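Local structure of spondin-1 (Homo sapiens, 2ZOT) at residues G26-G31 and F145-S150. The protein is a secreted extracellular matrix glycoprotein, also called F-spondin, that probably acts in cell adhesion. Numbering follows the deposited sequence.
Sequences GTRREG and FQDEGS
R28 wraps its side chain past the F145 ring to reach D147. Its CA sits over one face of that ring, a CH-pi contact 4.0 Å from the centroid, and R28 CB lies 3.9 Å from F145 CZ. With CG anti to the backbone N (chi1 167°) the chain runs on extended, then bends at chi3, bringing NE near F145 CE2 and setting one guanidinium face over that rim atom, its plane 75° from the ring. At the tip, R28 NH2 makes a salt bridge to D147 OD2 (3.0 Å), met from above the carboxylate plane, and a second to E30 OE1. Replacing F145 with an alanine is likely to remove the surface R28 CA and CB rest on and open a gap beside G26. Beneath these side chains, strand 26-28 is an outermost strand of the mixed sheet in the reeler beta-sandwich, pairing parallel with strand 143-155: F145 N donates a hydrogen bond to T27 O, and R29 N to F145 O in a nearly straight 2.7 Å bond. Beyond R28 and F145 both segments leave the regular pairing, and E30 OE2 accepts both D147 N and E148 N from one face of its carboxylate, each at 2.8 Å. G31 N then donates to E148 O.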
loop_
_atom_site.group_PDB
_atom_site.type_symbol
_atom_site.label_atom_id
_atom_site.label_comp_id
_atom_site.label_asym_id
_atom_site.label_seq_id
_atom_site.Cartn_x
_atom_site.Cartn_y
_atom_site.Cartn_z
ATOM N N GLY A 26 10.950 -1.039 12.436
ATOM C CA GLY A 26 11.189 -0.752 11.024
ATOM C C GLY A 26 12.593 -0.299 10.664
ATOM O O GLY A 26 13.262 0.372 11.441
ATOM N N THR A 27 13.040 -0.696 9.481
ATOM C CA THR A 27 14.203 -0.092 8.834
ATOM C C THR A 27 13.715 0.768 7.677
ATOM O O THR A 27 13.032 0.295 6.769
ATOM C CB THR A 27 15.175 -1.141 8.298
ATOM O OG1 THR A 27 14.431 -2.126 7.574
ATOM C CG2 THR A 27 15.905 -1.823 9.434
ATOM N N ARG A 28 14.035 2.049 7.735
ATOM C CA ARG A 28 13.658 2.976 6.689
ATOM C C ARG A 28 14.516 2.673 5.465
ATOM O O ARG A 28 15.726 2.522 5.573
ATOM C CB ARG A 28 13.868 4.402 7.198
ATOM C CG ARG A 28 13.815 5.497 6.156
ATOM C CD ARG A 28 14.004 6.872 6.801
ATOM N NE ARG A 28 12.859 7.247 7.629
ATOM C CZ ARG A 28 11.703 7.709 7.156
ATOM N NH1 ARG A 28 10.725 8.011 7.997
ATOM N NH2 ARG A 28 11.516 7.867 5.849
ATOM N N ARG A 29 13.888 2.541 4.307
ATOM C CA ARG A 29 14.632 2.350 3.074
ATOM C C ARG A 29 13.994 3.174 1.956
ATOM O O ARG A 29 13.042 2.744 1.299
ATOM C CB ARG A 29 14.730 0.861 2.712
ATOM C CG ARG A 29 15.768 0.558 1.651
ATOM C CD ARG A 29 15.744 -0.898 1.233
ATOM N NE ARG A 29 16.951 -1.241 0.480
ATOM C CZ ARG A 29 17.119 -2.344 -0.246
ATOM N NH1 ARG A 29 16.151 -3.239 -0.339
ATOM N NH2 ARG A 29 18.260 -2.546 -0.890
ATOM N N GLU A 30 14.513 4.376 1.768
ATOM C CA GLU A 30 13.979 5.302 0.792
ATOM C C GLU A 30 14.470 4.899 -0.591
ATOM O O GLU A 30 15.529 4.300 -0.723
ATOM C CB GLU A 30 14.448 6.713 1.134
ATOM C CG GLU A 30 13.377 7.781 1.053
ATOM C CD GLU A 30 12.355 7.711 2.184
ATOM O OE1 GLU A 30 12.609 7.047 3.214
ATOM O OE2 GLU A 30 11.287 8.339 2.042
ATOM N N GLY A 31 13.690 5.215 -1.619
ATOM C CA GLY A 31 14.111 4.984 -2.993
ATOM C C GLY A 31 13.547 3.739 -3.649
ATOM O O GLY A 31 12.725 3.030 -3.074
ATOM N N PHE A 145 10.290 0.170 5.073
ATOM C CA PHE A 145 9.272 1.192 4.809
ATOM C C PHE A 145 9.942 2.470 4.285
ATOM O O PHE A 145 11.173 2.583 4.314
ATOM C CB PHE A 145 8.449 1.480 6.074
ATOM C CG PHE A 145 9.193 2.256 7.130
ATOM C CD1 PHE A 145 9.906 1.596 8.126
ATOM C CD2 PHE A 145 9.170 3.649 7.139
ATOM C CE1 PHE A 145 10.592 2.313 9.110
ATOM C CE2 PHE A 145 9.851 4.367 8.115
ATOM C CZ PHE A 145 10.560 3.698 9.102
ATOM N N GLN A 146 9.140 3.428 3.817
ATOM C CA GLN A 146 9.662 4.666 3.210
ATOM C C GLN A 146 8.574 5.722 3.006
ATOM O O GLN A 146 7.383 5.425 3.089
ATOM C CB GLN A 146 10.332 4.367 1.861
ATOM C CG GLN A 146 9.540 3.409 0.972
ATOM C CD GLN A 146 9.803 3.599 -0.500
ATOM O OE1 GLN A 146 10.918 3.394 -0.984
ATOM N NE2 GLN A 146 8.768 3.984 -1.227
ATOM N N ASP A 147 8.986 6.954 2.731
ATOM C CA ASP A 147 8.042 8.000 2.348
ATOM C C ASP A 147 8.048 8.223 0.832
ATOM O O ASP A 147 7.002 8.449 0.230
ATOM C CB ASP A 147 8.325 9.295 3.113
ATOM C CG ASP A 147 8.096 9.149 4.615
ATOM O OD1 ASP A 147 6.973 8.767 5.030
ATOM O OD2 ASP A 147 9.039 9.421 5.381
ATOM N N GLU A 148 9.228 8.143 0.221
ATOM C CA GLU A 148 9.367 8.221 -1.234
ATOM C C GLU A 148 10.090 6.992 -1.785
ATOM O O GLU A 148 11.012 6.479 -1.150
ATOM C CB GLU A 148 10.116 9.496 -1.635
ATOM C CG GLU A 148 9.261 10.759 -1.609
ATOM C CD GLU A 148 10.048 12.016 -1.952
ATOM O OE1 GLU A 148 11.202 12.137 -1.494
ATOM O OE2 GLU A 148 9.514 12.890 -2.674
ATOM N N GLY A 149 9.665 6.528 -2.964
ATOM C CA GLY A 149 10.315 5.404 -3.650
ATOM C C GLY A 149 9.346 4.381 -4.206
ATOM O O GLY A 149 8.141 4.648 -4.297
ATOM N N SER A 150 9.860 3.198 -4.551
ATOM C CA SER A 150 9.055 2.175 -5.244
ATOM C C SER A 150 7.918 1.559 -4.423
ATOM O O SER A 150 7.019 0.941 -4.987
ATOM C CB SER A 150 9.939 1.076 -5.846
ATOM O OG SER A 150 10.628 0.352 -4.842
#